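Acyl-ACP thioesterase (Bacteroides thetaiotaomicron, PDB 2ESS) probably hydrolyses the thioester of fatty acyl-acyl carrier protein, releasing free fatty acids, and is built from two HotDog-type domains. Local coordinates at residues E5-T10 / V136-D141; R46-A51 / G132-D137; S80-V85 / N96-D101; R90-R95 / V113-N118. All coordinates share one frame; numbering follows the deposited sequence.

Contact 1 (E5-T10 / V136-D141)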
loop_
_atom_site.group_PDB
_atom_site.type_symbol
_atom_site.label_atom_id
_atom_site.label_comp_id
_atom_site.label_asym_id
_atom_site.label_seq_id
_atom_site.Cartn_x
_atom_site.Cartn_y
_atom_site.Cartn_z
ATOM N N GLU A 5 4.737 -3.473 31.210
ATOM C CA GLU A 5 5.476 -2.867 30.095
ATOM C C GLU A 5 6.119 -3.916 29.171
ATOM O O GLU A 5 6.165 -3.723 27.961
ATOM C CB GLU A 5 6.556 -1.919 30.628
ATOM N N ASN A 6 6.627 -5.006 29.751
ATOM C CA ASN A 6 7.325 -6.074 28.992
ATOM C C ASN A 6 6.446 -6.911 28.025
ATOM O O ASN A 6 6.955 -7.572 27.130
ATOM C CB ASN A 6 8.024 -7.040 29.966
ATOM C CG ASN A 6 9.266 -6.448 30.614
ATOM O OD1 ASN A 6 9.947 -5.588 30.044
ATOM N ND2 ASN A 6 9.579 -6.931 31.811
ATOM N N LYS A 7 5.137 -6.877 28.224
ATOM C CA LYS A 7 4.179 -7.581 27.368
ATOM C C LYS A 7 3.765 -6.773 26.143
ATOM O O LYS A 7 3.042 -7.272 25.305
ATOM C CB LYS A 7 2.930 -7.900 28.175
ATOM C CG LYS A 7 3.205 -8.758 29.389
ATOM C CD LYS A 7 2.092 -8.683 30.384
ATOM C CE LYS A 7 2.292 -9.692 31.504
ATOM N NZ LYS A 7 1.075 -9.777 32.355
ATOM N N ILE A 8 4.205 -5.521 26.071
ATOM C CA ILE A 8 3.934 -4.608 24.956
ATOM C C ILE A 8 5.002 -4.726 23.864
ATOM O O ILE A 8 6.191 -4.753 24.134
ATOM C CB ILE A 8 3.820 -3.121 25.454
ATOM C CG1 ILE A 8 2.723 -3.016 26.513
ATOM C CG2 ILE A 8 3.524 -2.183 24.296
ATOM C CD1 ILE A 8 2.777 -1.735 27.358
ATOM N N GLY A 9 4.568 -4.853 22.624
ATOM C CA GLY A 9 5.440 -4.724 21.495
ATOM C C GLY A 9 5.371 -3.302 20.963
ATOM O O GLY A 9 4.281 -2.755 20.789
ATOM N N THR A 10 6.526 -2.737 20.643
ATOM C CA THR A 10 6.640 -1.380 20.078
ATOM C C THR A 10 7.387 -1.391 18.750
ATOM O O THR A 10 8.472 -1.924 18.657
ATOM C CB THR A 10 7.410 -0.409 21.052
ATOM O OG1 THR A 10 6.858 -0.503 22.375
ATOM C CG2 THR A 10 7.364 1.058 20.530
ATOM N N VAL A 136 -1.795 -16.487 27.127
ATOM C CA VAL A 136 -2.333 -16.046 28.399
ATOM C C VAL A 136 -1.280 -15.351 29.225
ATOM O O VAL A 136 -1.610 -14.459 30.004
ATOM C CB VAL A 136 -2.971 -17.203 29.209
ATOM C CG1 VAL A 136 -3.240 -16.752 30.614
ATOM C CG2 VAL A 136 -4.248 -17.677 28.534
ATOM N N ASP A 137 -0.015 -15.741 29.029
ATOM C CA ASP A 137 1.112 -15.130 29.698
ATOM C C ASP A 137 1.322 -13.655 29.332
ATOM O O ASP A 137 2.036 -12.942 30.028
ATOM C CB ASP A 137 2.398 -15.923 29.409
ATOM C CG ASP A 137 2.290 -17.416 29.782
ATOM O OD1 ASP A 137 1.513 -17.798 30.684
ATOM O OD2 ASP A 137 2.988 -18.228 29.153
ATOM N N TYR A 138 0.696 -13.195 28.247
ATOM C CA TYR A 138 0.920 -11.850 27.735
ATOM C C TYR A 138 -0.284 -10.902 27.922
ATOM O O TYR A 138 -0.251 -9.749 27.464
ATOM C CB TYR A 138 1.344 -11.920 26.272
ATOM C CG TYR A 138 2.725 -12.532 26.118
ATOM C CD1 TYR A 138 3.879 -11.758 26.295
ATOM C CD2 TYR A 138 2.869 -13.876 25.821
ATOM C CE1 TYR A 138 5.141 -12.334 26.161
ATOM C CE2 TYR A 138 4.091 -14.459 25.719
ATOM C CZ TYR A 138 5.230 -13.692 25.871
ATOM O OH TYR A 138 6.449 -14.302 25.720
ATOM N N ILE A 139 -1.313 -11.362 28.633
ATOM C CA ILE A 139 -2.442 -10.490 28.981
ATOM C C ILE A 139 -1.928 -9.294 29.798
ATOM O O ILE A 139 -1.213 -9.457 30.774
ATOM C CB ILE A 139 -3.559 -11.248 29.734
ATOM C CG1 ILE A 139 -4.276 -12.196 28.770
ATOM C CG2 ILE A 139 -4.558 -10.248 30.344
ATOM C CD1 ILE A 139 -4.914 -13.378 29.406
ATOM N N CYS A 140 -2.303 -8.093 29.378
ATOM C CA CYS A 140 -1.651 -6.898 29.785
ATOM C C CYS A 140 -2.721 -5.843 30.062
ATOM O O CYS A 140 -3.693 -5.696 29.291
ATOM C CB CYS A 140 -0.723 -6.472 28.634
ATOM S SG CYS A 140 0.020 -4.847 28.744
ATOM N N ASP A 141 -2.497 -5.087 31.133
ATOM C CA ASP A 141 -3.443 -4.084 31.632
ATOM C C ASP A 141 -3.191 -2.655 31.111
ATOM O O ASP A 141 -3.748 -1.704 31.637
ATOM C CB ASP A 141 -3.433 -4.088 33.183
ATOM C CG ASP A 141 -2.125 -3.531 33.793
ATOM O OD1 ASP A 141 -1.160 -3.182 33.055
ATOM O OD2 ASP A 141 -2.061 -3.442 35.040
HETATM O O HOH W 1 0.452 -8.527 25.284
#

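Contact 2 (R46-A51 / G132-D137)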
loop_
_atom_site.group_PDB
_atom_site.type_symbol
_atom_site.label_atom_id
_atom_site.label_comp_id
_atom_site.label_asym_id
_atom_site.label_seq_id
_atom_site.Cartn_x
_atom_site.Cartn_y
_atom_site.Cartn_z
ATOM N N ARG A 46 6.065 -14.291 19.960
ATOM C CA ARG A 46 5.798 -14.882 21.264
ATOM C C ARG A 46 5.125 -16.225 21.146
ATOM O O ARG A 46 4.725 -16.800 22.144
ATOM C CB ARG A 46 4.922 -13.930 22.076
ATOM C CG ARG A 46 5.670 -12.711 22.533
ATOM C CD ARG A 46 4.741 -11.583 22.771
ATOM N NE ARG A 46 5.450 -10.371 23.145
ATOM C CZ ARG A 46 6.128 -9.590 22.305
ATOM N NH1 ARG A 46 6.201 -9.844 21.001
ATOM N NH2 ARG A 46 6.727 -8.518 22.775
ATOM N N GLY A 47 4.982 -16.721 19.925
ATOM C CA GLY A 47 4.512 -18.109 19.702
ATOM C C GLY A 47 3.023 -18.314 19.848
ATOM O O GLY A 47 2.586 -19.397 20.225
ATOM N N PHE A 48 2.214 -17.307 19.530
ATOM C CA PHE A 48 0.773 -17.496 19.511
ATOM C C PHE A 48 0.107 -16.915 18.270
ATOM O O PHE A 48 -1.099 -16.655 18.259
ATOM C CB PHE A 48 0.086 -17.007 20.800
ATOM C CG PHE A 48 0.264 -15.556 21.132
ATOM C CD1 PHE A 48 -0.560 -14.578 20.563
ATOM C CD2 PHE A 48 1.209 -15.171 22.088
ATOM C CE1 PHE A 48 -0.429 -13.262 20.928
ATOM C CE2 PHE A 48 1.368 -13.830 22.461
ATOM C CZ PHE A 48 0.544 -12.876 21.879
ATOM N N GLY A 49 0.904 -16.753 17.231
ATOM C CA GLY A 49 0.453 -16.297 15.952
ATOM C C GLY A 49 -0.147 -17.383 15.069
ATOM O O GLY A 49 -0.330 -18.537 15.471
ATOM N N ILE A 50 -0.489 -16.986 13.847
ATOM C CA ILE A 50 -1.137 -17.879 12.910
ATOM C C ILE A 50 -0.326 -19.177 12.686
ATOM O O ILE A 50 -0.878 -20.270 12.723
ATOM C CB ILE A 50 -1.422 -17.140 11.568
ATOM C CG1 ILE A 50 -2.535 -16.101 11.804
ATOM C CG2 ILE A 50 -1.852 -18.170 10.457
ATOM C CD1 ILE A 50 -2.981 -15.296 10.600
ATOM N N ALA A 51 0.978 -19.047 12.481
ATOM C CA ALA A 51 1.859 -20.202 12.227
ATOM C C ALA A 51 1.714 -21.297 13.299
ATOM O O ALA A 51 1.557 -22.465 12.972
ATOM C CB ALA A 51 3.336 -19.741 12.113
ATOM N N GLY A 132 -2.432 -24.361 26.811
ATOM C CA GLY A 132 -1.172 -25.043 26.498
ATOM C C GLY A 132 -0.227 -24.093 25.790
ATOM O O GLY A 132 0.985 -24.311 25.759
ATOM N N GLY A 133 -0.804 -23.026 25.233
ATOM C CA GLY A 133 -0.047 -21.982 24.566
ATOM C C GLY A 133 0.526 -20.903 25.468
ATOM O O GLY A 133 0.464 -20.964 26.699
ATOM N N SER A 134 1.075 -19.895 24.820
ATOM C CA SER A 134 1.747 -18.839 25.508
ATOM C C SER A 134 0.886 -17.570 25.627
ATOM O O SER A 134 1.278 -16.645 26.304
ATOM C CB SER A 134 3.031 -18.531 24.745
ATOM O OG SER A 134 2.756 -18.134 23.414
ATOM N N ILE A 135 -0.257 -17.506 24.962
ATOM C CA ILE A 135 -0.955 -16.202 24.847
ATOM C C ILE A 135 -1.358 -15.624 26.219
ATOM O O ILE A 135 -1.260 -14.423 26.440
ATOM C CB ILE A 135 -2.153 -16.233 23.867
ATOM C CG1 ILE A 135 -2.653 -14.808 23.559
ATOM C CG2 ILE A 135 -3.280 -17.117 24.364
ATOM C CD1 ILE A 135 -3.565 -14.700 22.374
ATOM N N VAL A 136 -1.795 -16.487 27.127
ATOM C CA VAL A 136 -2.333 -16.046 28.399
ATOM C C VAL A 136 -1.280 -15.351 29.225
ATOM O O VAL A 136 -1.610 -14.459 30.004
ATOM C CB VAL A 136 -2.971 -17.203 29.209
ATOM C CG1 VAL A 136 -3.240 -16.752 30.614
ATOM C CG2 VAL A 136 -4.248 -17.677 28.534
ATOM N N ASP A 137 -0.015 -15.741 29.029
ATOM C CA ASP A 137 1.112 -15.130 29.698
ATOM C C ASP A 137 1.322 -13.655 29.332
ATOM O O ASP A 137 2.036 -12.942 30.028
ATOM C CB ASP A 137 2.398 -15.923 29.409
ATOM C CG ASP A 137 2.290 -17.416 29.782
ATOM O OD1 ASP A 137 1.513 -17.798 30.684
ATOM O OD2 ASP A 137 2.988 -18.228 29.153
HETATM O O HOH W 2 0.470 -20.682 21.730
#

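Contact 3 (S80-V85 / N96-D101)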
loop_
_atom_site.group_PDB
_atom_site.type_symbol
_atom_site.label_atom_id
_atom_site.label_comp_id
_atom_site.label_asym_id
_atom_site.label_seq_id
_atom_site.Cartn_x
_atom_site.Cartn_y
_atom_site.Cartn_z
ATOM N N SER A 80 5.218 5.528 15.902
ATOM C CA SER A 80 5.315 4.150 16.369
ATOM C C SER A 80 3.967 3.604 16.798
ATOM O O SER A 80 3.010 4.366 17.052
ATOM C CB SER A 80 6.366 4.041 17.484
ATOM O OG SER A 80 5.987 4.839 18.548
ATOM N N VAL A 81 3.916 2.280 16.835
ATOM C CA VAL A 81 2.742 1.549 17.244
ATOM C C VAL A 81 3.133 0.653 18.416
ATOM O O VAL A 81 4.155 -0.063 18.373
ATOM C CB VAL A 81 2.207 0.713 16.080
ATOM C CG1 VAL A 81 1.034 -0.192 16.532
ATOM C CG2 VAL A 81 1.841 1.604 14.897
ATOM N N GLN A 82 2.325 0.688 19.463
ATOM C CA GLN A 82 2.432 -0.262 20.569
ATOM C C GLN A 82 1.197 -1.155 20.494
ATOM O O GLN A 82 0.115 -0.694 20.153
ATOM C CB GLN A 82 2.479 0.447 21.916
ATOM C CG GLN A 82 3.821 1.050 22.251
ATOM C CD GLN A 82 3.753 1.965 23.430
ATOM O OE1 GLN A 82 2.682 2.344 23.875
ATOM N NE2 GLN A 82 4.898 2.325 23.942
ATOM N N THR A 83 1.371 -2.420 20.842
ATOM C CA THR A 83 0.278 -3.372 20.837
ATOM C C THR A 83 0.467 -4.399 21.950
ATOM O O THR A 83 1.592 -4.710 22.367
ATOM C CB THR A 83 0.163 -4.055 19.451
ATOM O OG1 THR A 83 -1.008 -4.863 19.447
ATOM C CG2 THR A 83 1.430 -4.864 19.109
ATOM N N TRP A 84 -0.654 -4.920 22.423
ATOM C CA TRP A 84 -0.675 -5.835 23.531
ATOM C C TRP A 84 -2.029 -6.535 23.530
ATOM O O TRP A 84 -3.002 -6.034 22.951
ATOM C CB TRP A 84 -0.460 -5.081 24.865
ATOM C CG TRP A 84 -1.523 -4.098 25.183
ATOM C CD1 TRP A 84 -2.659 -4.319 25.905
ATOM C CD2 TRP A 84 -1.567 -2.732 24.768
ATOM N NE1 TRP A 84 -3.410 -3.175 25.954
ATOM C CE2 TRP A 84 -2.755 -2.184 25.265
ATOM C CE3 TRP A 84 -0.713 -1.924 24.006
ATOM C CZ2 TRP A 84 -3.104 -0.862 25.056
ATOM C CZ3 TRP A 84 -1.059 -0.623 23.792
ATOM C CH2 TRP A 84 -2.250 -0.098 24.313
ATOM N N VAL A 85 -2.059 -7.691 24.167
ATOM C CA VAL A 85 -3.263 -8.462 24.402
ATOM C C VAL A 85 -3.931 -8.003 25.661
ATOM O O VAL A 85 -3.335 -8.038 26.722
ATOM C CB VAL A 85 -2.947 -9.984 24.508
ATOM C CG1 VAL A 85 -4.211 -10.817 24.821
ATOM C CG2 VAL A 85 -2.313 -10.473 23.216
ATOM N N ASN A 96 -5.198 -4.645 21.630
ATOM C CA ASN A 96 -5.285 -3.177 21.628
ATOM C C ASN A 96 -4.006 -2.580 21.148
ATOM O O ASN A 96 -2.959 -3.277 21.053
ATOM C CB ASN A 96 -5.667 -2.666 23.005
ATOM C CG ASN A 96 -7.075 -3.093 23.397
ATOM O OD1 ASN A 96 -7.860 -3.571 22.561
ATOM N ND2 ASN A 96 -7.375 -2.972 24.661
ATOM N N PHE A 97 -4.110 -1.317 20.775
ATOM C CA PHE A 97 -3.011 -0.566 20.146
ATOM C C PHE A 97 -2.990 0.882 20.642
ATOM O O PHE A 97 -4.034 1.462 20.997
ATOM C CB PHE A 97 -3.146 -0.496 18.619
ATOM C CG PHE A 97 -3.286 -1.800 17.951
ATOM C CD1 PHE A 97 -4.538 -2.366 17.783
ATOM C CD2 PHE A 97 -2.167 -2.457 17.436
ATOM C CE1 PHE A 97 -4.671 -3.579 17.127
ATOM C CE2 PHE A 97 -2.293 -3.652 16.798
ATOM C CZ PHE A 97 -3.543 -4.231 16.654
ATOM N N ALA A 98 -1.787 1.448 20.674
ATOM C CA ALA A 98 -1.602 2.891 20.847
ATOM C C ALA A 98 -0.733 3.363 19.671
ATOM O O ALA A 98 0.140 2.645 19.177
ATOM C CB ALA A 98 -0.945 3.201 22.184
ATOM N N VAL A 99 -1.023 4.542 19.156
ATOM C CA VAL A 99 -0.186 5.161 18.117
ATOM C C VAL A 99 0.501 6.373 18.721
ATOM O O VAL A 99 -0.152 7.219 19.361
ATOM C CB VAL A 99 -1.060 5.585 16.904
ATOM C CG1 VAL A 99 -0.190 6.200 15.781
ATOM C CG2 VAL A 99 -1.857 4.345 16.413
ATOM N N ILE A 100 1.813 6.471 18.500
ATOM C CA ILE A 100 2.639 7.462 19.160
ATOM C C ILE A 100 3.309 8.297 18.093
ATOM O O ILE A 100 3.878 7.760 17.145
ATOM C CB ILE A 100 3.697 6.827 20.100
ATOM C CG1 ILE A 100 3.018 6.029 21.221
ATOM C CG2 ILE A 100 4.522 7.891 20.771
ATOM C CD1 ILE A 100 2.652 4.660 20.847
ATOM N N ASP A 101 3.229 9.602 18.246
ATOM C CA ASP A 101 3.748 10.522 17.213
ATOM C C ASP A 101 5.259 10.736 17.365
ATOM O O ASP A 101 5.869 10.145 18.244
ATOM C CB ASP A 101 2.948 11.835 17.190
ATOM C CG ASP A 101 3.369 12.846 18.266
ATOM O OD1 ASP A 101 4.288 12.594 19.095
ATOM O OD2 ASP A 101 2.757 13.944 18.247
HETATM O O HOH W 3 7.149 7.684 18.087
HETATM O O HOH W 4 -6.192 -1.954 26.925
#

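Contact 4 (R90-R95 / V113-N118)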
loop_
_atom_site.group_PDB
_atom_site.type_symbol
_atom_site.label_atom_id
_atom_site.label_comp_id
_atom_site.label_asym_id
_atom_site.label_seq_id
_atom_site.Cartn_x
_atom_site.Cartn_y
_atom_site.Cartn_z
ATOM N N ARG A 90 -13.107 -17.001 25.834
ATOM C CA ARG A 90 -13.315 -18.351 25.269
ATOM C C ARG A 90 -13.402 -18.351 23.758
ATOM O O ARG A 90 -12.822 -19.211 23.092
ATOM C CB ARG A 90 -14.563 -19.002 25.842
ATOM C CG ARG A 90 -14.446 -19.404 27.319
ATOM C CD ARG A 90 -13.197 -20.242 27.630
ATOM N NE ARG A 90 -13.001 -21.284 26.624
ATOM C CZ ARG A 90 -13.654 -22.442 26.596
ATOM N NH1 ARG A 90 -14.550 -22.730 27.549
ATOM N NH2 ARG A 90 -13.393 -23.319 25.611
ATOM N N LEU A 91 -14.088 -17.358 23.199
ATOM C CA LEU A 91 -14.326 -17.316 21.750
ATOM C C LEU A 91 -13.554 -16.240 20.997
ATOM O O LEU A 91 -13.418 -16.317 19.770
ATOM C CB LEU A 91 -15.861 -17.191 21.485
ATOM C CG LEU A 91 -16.701 -18.315 22.106
ATOM C CD1 LEU A 91 -18.205 -17.994 22.112
ATOM C CD2 LEU A 91 -16.404 -19.623 21.403
ATOM N N PHE A 92 -13.031 -15.242 21.713
ATOM C CA PHE A 92 -12.349 -14.113 21.080
ATOM C C PHE A 92 -11.163 -13.616 21.886
ATOM O O PHE A 92 -11.143 -13.751 23.107
ATOM C CB PHE A 92 -13.294 -12.913 20.943
ATOM C CG PHE A 92 -14.499 -13.171 20.108
ATOM C CD1 PHE A 92 -14.453 -13.011 18.724
ATOM C CD2 PHE A 92 -15.691 -13.575 20.713
ATOM C CE1 PHE A 92 -15.590 -13.243 17.966
ATOM C CE2 PHE A 92 -16.829 -13.808 19.960
ATOM C CZ PHE A 92 -16.774 -13.657 18.590
ATOM N N THR A 93 -10.213 -12.990 21.194
ATOM C CA THR A 93 -9.116 -12.276 21.827
ATOM C C THR A 93 -9.189 -10.813 21.457
ATOM O O THR A 93 -9.418 -10.492 20.294
ATOM C CB THR A 93 -7.760 -12.850 21.388
ATOM O OG1 THR A 93 -7.679 -14.172 21.900
ATOM C CG2 THR A 93 -6.599 -12.042 21.938
ATOM N N ASP A 94 -9.048 -9.957 22.465
ATOM C CA ASP A 94 -9.034 -8.505 22.280
ATOM C C ASP A 94 -7.574 -8.041 22.302
ATOM O O ASP A 94 -6.884 -8.204 23.297
ATOM C CB ASP A 94 -9.842 -7.816 23.378
ATOM C CG ASP A 94 -11.335 -8.163 23.324
ATOM O OD1 ASP A 94 -11.847 -8.676 22.282
ATOM O OD2 ASP A 94 -11.991 -7.955 24.362
ATOM N N ARG A 95 -7.122 -7.494 21.187
ATOM C CA ARG A 95 -5.808 -6.925 21.041
ATOM C C ARG A 95 -5.939 -5.410 20.833
ATOM O O ARG A 95 -6.691 -4.955 19.962
ATOM C CB ARG A 95 -5.094 -7.494 19.842
ATOM C CG ARG A 95 -3.850 -6.673 19.502
ATOM C CD ARG A 95 -2.970 -7.276 18.478
ATOM N NE ARG A 95 -2.293 -8.532 18.832
ATOM C CZ ARG A 95 -1.214 -8.660 19.582
ATOM N NH1 ARG A 95 -0.709 -7.640 20.253
ATOM N NH2 ARG A 95 -0.688 -9.866 19.745
ATOM N N VAL A 113 -10.665 -7.281 17.572
ATOM C CA VAL A 113 -11.321 -8.465 18.155
ATOM C C VAL A 113 -11.114 -9.580 17.137
ATOM O O VAL A 113 -11.385 -9.414 15.948
ATOM C CB VAL A 113 -12.826 -8.249 18.442
ATOM C CG1 VAL A 113 -13.504 -9.573 18.976
ATOM C CG2 VAL A 113 -13.051 -7.011 19.375
ATOM N N TRP A 114 -10.547 -10.671 17.611
ATOM C CA TRP A 114 -10.115 -11.787 16.749
ATOM C C TRP A 114 -10.797 -13.054 17.211
ATOM O O TRP A 114 -10.798 -13.344 18.405
ATOM C CB TRP A 114 -8.591 -11.993 16.861
ATOM C CG TRP A 114 -7.802 -10.799 16.452
ATOM C CD1 TRP A 114 -7.586 -9.662 17.173
ATOM C CD2 TRP A 114 -7.140 -10.622 15.216
ATOM N NE1 TRP A 114 -6.853 -8.796 16.447
ATOM C CE2 TRP A 114 -6.546 -9.362 15.244
ATOM C CE3 TRP A 114 -6.959 -11.433 14.088
ATOM C CZ2 TRP A 114 -5.777 -8.874 14.187
ATOM C CZ3 TRP A 114 -6.225 -10.936 13.033
ATOM C CH2 TRP A 114 -5.649 -9.675 13.090
ATOM N N ALA A 115 -11.324 -13.848 16.279
ATOM C CA ALA A 115 -11.859 -15.160 16.633
ATOM C C ALA A 115 -10.777 -16.217 16.359
ATOM O O ALA A 115 -9.932 -16.028 15.526
ATOM C CB ALA A 115 -13.128 -15.498 15.831
HETATM N N MSE A 116 -10.814 -17.315 17.090
HETATM C CA MSE A 116 -10.024 -18.507 16.733
HETATM C C MSE A 116 -10.951 -19.587 16.197
HETATM O O MSE A 116 -11.903 -19.938 16.856
HETATM C CB MSE A 116 -9.272 -19.056 17.913
HETATM C CG MSE A 116 -8.651 -20.389 17.568
HETATM SE SE MSE A 116 -7.314 -20.950 18.806
HETATM C CE MSE A 116 -7.803 -19.582 20.546
ATOM N N ILE A 117 -10.687 -20.093 15.007
ATOM C CA ILE A 117 -11.569 -21.098 14.411
ATOM C C ILE A 117 -10.789 -22.348 14.036
ATOM O O ILE A 117 -9.607 -22.270 13.648
ATOM C CB ILE A 117 -12.334 -20.564 13.155
ATOM C CG1 ILE A 117 -11.409 -20.321 11.979
ATOM C CG2 ILE A 117 -13.083 -19.252 13.466
ATOM C CD1 ILE A 117 -12.123 -20.414 10.659
ATOM N N ASN A 118 -11.461 -23.488 14.162
ATOM C CA ASN A 118 -10.946 -24.750 13.679
ATOM C C ASN A 118 -10.950 -24.743 12.159
ATOM O O ASN A 118 -11.944 -24.366 11.531
ATOM C CB ASN A 118 -11.786 -25.896 14.235
ATOM C CG ASN A 118 -11.248 -27.241 13.836
ATOM O OD1 ASN A 118 -11.366 -27.638 12.697
ATOM N ND2 ASN A 118 -10.646 -27.934 14.767
HETATM O O HOH W 5 -13.788 -18.352 18.110
#

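Contact 1 (E5-T10 / V136-D141)
The 3-10 turn at 5-7, just ahead of edge strand 9-14, meets the loop 136-141 chiefly through Lys7, which is laid against the backbone of Tyr138 and Ile139. With CG anti to the carbonyl carbon (chi1 -59°) and the rest of the chain extended, the lysine lies along the backbone of residues 137-139. Its NZ donates to Ile139 O at 2.8 Å, and the C=O...N angle of 161° puts the donor almost in line with the carbonyl. The methylenes pack on the way: Lys7 CB lies 3.9 Å from Cys140 CB, and Lys7 CE is 3.6 Å from Asp137 O. A water closes the other side, donating to Lys7 O at 2.9 Å and to Tyr138 O at 2.6 Å. Ile8 CG1 touches Cys140 SG at 4.0 Å. NZ also forms a salt bridge with Glu4. Cutting Lys7 back to an alanine would probably leave Ile139 O and the Glu4 carboxylate without their shared donor and open a gap over the Tyr138-Ile139 backbone, where CG, CD and CE now lie. One ammonium thus serves a neutral carbonyl and a charged carboxylate together, at a contact lying near the surface.

Contact 2 (R46-A51 / G132-D137)
Ser134 OG donates to Arg46 O at 2.7 Å, with a C=O...O angle of 149° and the donor tilted out of the carbonyl plane. The serine's chi1 of 60° sets OG between its own N and carbonyl carbon, from where it faces the 46-48 backbone and also sits at the edge of the Phe48 ring, in its plane, 3.6 Å from Phe48 CD2. A water adds a second polar link, donating to Gly47 O at 2.9 Å and accepting from Ser134 N at 3.2 Å.

These carbonyls are presented by the end of helix 28-45, which closes in a Schellman motif: Gly47, with positive phi, is the C-prime residue, Phe48 N returns to Ala43 O and Gly47 N to Ser44 O. The loop 132-137 therefore docks where the helix terminates; two residues after Gly47, Gly49 is the N-cap of helix 50-55.

The apolar part is a CH-pi contact. Ile135 CG1 stands 3.7 Å from the centroid of the Phe48 ring, 14° off its normal, so the methylene is over the centre of the face; Ile135 CD1 reaches Phe48 CD1 at 3.5 Å, and the two side chains cross at about a right angle. Around this pair, Phe48 also packs on His42 and Arg95, while Ile135 touches Trp60 of strand 58-69 and Thr93 of strand 92-100.

Contact 3 (S80-V85 / N96-D101)
Trp84 holds CG between its backbone N and carbonyl carbon (chi1 63°), which folds the indole back over the partner strand: Asn96 CB lies over one face, off toward the rim, 3.7 Å from Trp84 CE2. Indole and Asn96 amide planes are 86° apart, and a water in the plane of the indole bridges them, accepting from Trp84 NE1 at 3.2 Å and Asn96 ND2 at 2.7 Å. Farther along the ring, Trp84 CH2 meets Ala98 CB at 4.1 Å. Thr83 has OG1 opposite its own N, directed at Asn96 O, to which it donates at 3.0 Å; Trp84 N reaches the same oxygen from the opposite face of the carbonyl plane, so two donors grip it.

The frame is the antiparallel hairpin of strands 78-88 and 92-100. Ser80-Ile100, Gln82-Ala98 and Trp84-Asn96 are hydrogen-bonded pairs, Val81-Val99 and Thr83-Phe97 non-hydrogen-bonded ones. Gln82 N donates to Ala98 O at 2.9 Å, with an N-H...O angle of 168°. On the face carrying Val81, Thr83 and Phe97, which helix 28-45 covers, Val81 CG1 packs on Phe97 CD2 at 4.0 Å. Thr83 OG1 in turn accepts from Arg95 NH1.

Contact 4 (R90-R95 / V113-N118)
Thr93 and Trp114 form an antiparallel hydrogen-bonded pair in which each backbone amide satisfies the other's carbonyl. Thr93 N donates to Trp114 O at 2.9 Å and Trp114 N to Thr93 O at 2.9 Å, with N-H...O angles of 163° and 155°, both donors lying in the carbonyl planes. Trp114 O also receives a CA-H...O contact from Phe92 CA at 3.2 Å. Beyond this pair a water takes over, donating to Leu91 O at 2.7 Å and to Met116 O (a selenomethionine) at 2.8 Å. The indole turns its edge to Thr93 O, while its NE1 is satisfied by Ser112 OG. On the other face, Phe92 CD1 meets Val113 CG1 at 3.6 Å and Phe92 CE1 meets Ala115 CB at 4.0 Å. With a serine in place of Phe92 the ring is gone, which would probably leave a gap against Val113 CG1 and Ala115 CB. Asp94 runs alongside Val113, OD1 lying 3.6 Å from Val113 CG2. Besides its bond to Thr83, Arg95 reaches His42 ND1 through NH2 and a diol, probably from the crystallisation liquor, through NE. Strands 92-100 and 106-118 thus pair between strands 78-88 and 58-69, with helix 28-45 packed against Arg95 and Trp114.

In the fold
Contacts 3 and 4 are successive strand pairings of one antiparallel sheet, 78-88 with 92-100 and 92-100 with 106-118; their centres are about 19 Å apart, and their segments alternate along the chain. Contacts 1 and 2, about 12 Å apart, both use the 132-141 loop, which follows strand 106-118 and returns to the N-terminal turn and to the end of helix 28-45. Both therefore span the sequence that holds contacts 3 and 4. Gly9 O to Thr83 N and Cys140 N to Val85 O, both probable hydrogen bonds, join contact 1 to contact 3, while Phe48 and Arg95 pack contact 2 on contact 4. The sheet packs on helix 28-45, as in a HotDog fold, with the N-terminal turn and the 132-141 loop beside it.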